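Local coordinates for CheC, inhibitor of MCP methylation / FliN fusion protein (Thermotoga maritima, PDB 4HYN) that probably acts as a CheC-family phosphatase of the flagellar rotor, thought to remove phosphate from the chemotaxis signalling protein CheY, at residues S52-E57 with T149-V154. Residues are numbered along the deposited sequence; the frame is centred on the assembly and turned at random.
Sequences SDFSGE and TQFPPV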
loop_
_atom_site.group_PDB
_atom_site.type_symbol
_atom_site.label_atom_id
_atom_site.label_comp_id
_atom_site.label_asym_id
_atom_site.label_seq_id
_atom_site.Cartn_x
_atom_site.Cartn_y
_atom_site.Cartn_z
ATOM N N SER A 52 -6.134 -8.473 13.474
ATOM C CA SER A 52 -6.013 -9.928 13.566
ATOM C C SER A 52 -5.579 -10.592 12.254
ATOM O O SER A 52 -5.288 -11.789 12.234
ATOM C CB SER A 52 -7.317 -10.554 14.065
ATOM O OG SER A 52 -8.379 -10.331 13.144
ATOM N N ASP A 53 -5.563 -9.829 11.161
ATOM C CA ASP A 53 -5.146 -10.355 9.863
ATOM C C ASP A 53 -3.633 -10.452 9.749
ATOM O O ASP A 53 -3.121 -11.200 8.917
ATOM C CB ASP A 53 -5.639 -9.466 8.723
ATOM C CG ASP A 53 -7.102 -9.654 8.413
ATOM O OD1 ASP A 53 -7.638 -8.792 7.685
ATOM O OD2 ASP A 53 -7.711 -10.652 8.868
ATOM N N PHE A 54 -2.924 -9.654 10.546
ATOM C CA PHE A 54 -1.464 -9.641 10.529
ATOM C C PHE A 54 -0.904 -10.131 11.855
ATOM O O PHE A 54 -1.537 -9.984 12.892
ATOM C CB PHE A 54 -0.953 -8.224 10.261
ATOM C CG PHE A 54 -1.576 -7.569 9.061
ATOM C CD1 PHE A 54 -1.122 -7.858 7.782
ATOM C CD2 PHE A 54 -2.627 -6.670 9.214
ATOM C CE1 PHE A 54 -1.704 -7.266 6.670
ATOM C CE2 PHE A 54 -3.219 -6.065 8.097
ATOM C CZ PHE A 54 -2.756 -6.366 6.826
ATOM N N SER A 55 0.293 -10.707 11.815
ATOM C CA SER A 55 0.946 -11.206 13.019
ATOM C C SER A 55 2.411 -10.785 13.014
ATOM O O SER A 55 2.942 -10.358 11.987
ATOM C CB SER A 55 0.848 -12.731 13.096
ATOM O OG SER A 55 1.713 -13.342 12.154
ATOM N N GLY A 56 3.057 -10.894 14.167
ATOM C CA GLY A 56 4.456 -10.518 14.264
ATOM C C GLY A 56 4.693 -9.020 14.214
ATOM O O GLY A 56 3.759 -8.231 14.105
ATOM N N GLU A 57 5.956 -8.633 14.324
ATOM C CA GLU A 57 6.347 -7.229 14.300
ATOM C C GLU A 57 6.524 -6.826 12.833
ATOM O O GLU A 57 7.327 -7.424 12.116
ATOM C CB GLU A 57 7.657 -7.060 15.077
ATOM C CG GLU A 57 7.884 -5.692 15.694
ATOM C CD GLU A 57 9.079 -5.677 16.642
ATOM O OE1 GLU A 57 10.017 -4.872 16.427
ATOM O OE2 GLU A 57 9.086 -6.479 17.605
ATOM N N THR A 149 -1.442 -2.816 21.051
ATOM C CA THR A 149 -1.306 -2.022 19.838
ATOM C C THR A 149 -2.583 -1.999 19.014
ATOM O O THR A 149 -3.389 -2.926 19.053
ATOM C CB THR A 149 -0.138 -2.503 18.959
ATOM O OG1 THR A 149 -0.331 -3.877 18.607
ATOM C CG2 THR A 149 1.191 -2.331 19.687
ATOM N N GLN A 150 -2.787 -0.904 18.300
ATOM C CA GLN A 150 -3.967 -0.769 17.463
ATOM C C GLN A 150 -3.570 -0.433 16.026
ATOM O O GLN A 150 -2.621 0.319 15.788
ATOM C CB GLN A 150 -4.897 0.312 18.033
ATOM C CG GLN A 150 -5.424 -0.004 19.438
ATOM C CD GLN A 150 -6.160 1.167 20.086
ATOM O OE1 GLN A 150 -6.250 1.257 21.317
ATOM N NE2 GLN A 150 -6.688 2.073 19.259
ATOM N N PHE A 151 -4.266 -1.025 15.066
ATOM C CA PHE A 151 -3.988 -0.729 13.670
ATOM C C PHE A 151 -4.366 0.753 13.430
ATOM O O PHE A 151 -5.311 1.268 14.053
ATOM C CB PHE A 151 -4.829 -1.653 12.777
ATOM C CG PHE A 151 -4.360 -1.715 11.357
ATOM C CD1 PHE A 151 -4.859 -0.836 10.402
ATOM C CD2 PHE A 151 -3.405 -2.646 10.970
ATOM C CE1 PHE A 151 -4.411 -0.883 9.083
ATOM C CE2 PHE A 151 -2.954 -2.699 9.661
ATOM C CZ PHE A 151 -3.460 -1.814 8.716
ATOM N N PRO A 152 -3.592 1.478 12.590
ATOM C CA PRO A 152 -3.892 2.890 12.310
ATOM C C PRO A 152 -5.383 3.085 11.972
ATOM O O PRO A 152 -5.999 2.242 11.311
ATOM C CB PRO A 152 -2.990 3.188 11.122
ATOM C CG PRO A 152 -1.775 2.389 11.437
ATOM C CD PRO A 152 -2.368 1.059 11.876
ATOM N N PRO A 153 -5.979 4.201 12.423
ATOM C CA PRO A 153 -7.401 4.478 12.169
ATOM C C PRO A 153 -7.822 4.787 10.719
ATOM O O PRO A 153 -8.182 5.920 10.376
ATOM C CB PRO A 153 -7.690 5.637 13.122
ATOM C CG PRO A 153 -6.385 6.434 13.056
ATOM C CD PRO A 153 -5.319 5.335 13.101
ATOM N N VAL A 154 -7.792 3.766 9.875
ATOM C CA VAL A 154 -8.211 3.908 8.485
ATOM C C VAL A 154 -9.697 4.311 8.489
ATOM O O VAL A 154 -10.169 5.064 7.644
ATOM C CB VAL A 154 -8.011 2.578 7.740
ATOM C CG1 VAL A 154 -8.480 2.693 6.306
ATOM C CG2 VAL A 154 -6.537 2.187 7.788
#
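Phe54 and Phe151 meet ring to ring, and the whole contact between 52-57 and 149-154 is this one pair. Their planes are nearly parallel, 12° apart, yet slid so far that the centroids stand 5.9 Å from each other and the rings barely overlap. The touching is done at one corner: Phe151 CE2 comes within 3.7 Å of Phe54 CE2, with Phe54 CD2 next at 4.0 Å. The two rings get there by different torsions. Phe54 turns CG anti to its own carbonyl carbon (chi1 -51°), whereas Phe151 has CG trans to the backbone N (chi1 -164°). Pro152 CD sits 3.4 Å above one face of the Phe151 ring, off toward its rim, and Val154 CG2 lies at that ring's edge. Both segments lie in loops that connect strands of the antiparallel sheet in this CheC-like domain: 52-57 leads into strand 57-66, while the loop holding 149-154 runs from strand 133-143 to strand 161-171. The rings are buried against strand 71-78, both reaching Val76, and Phe144 packs on each of them. Away from the pair the two segments part company. Ser55 and Gln150 are exposed, their side chains stay well away from the other segment, and no hydrogen bond crosses; Gly56 instead pairs through its backbone with Phe144, and the Thr149 carbonyl accepts a bond from Lys51 NZ.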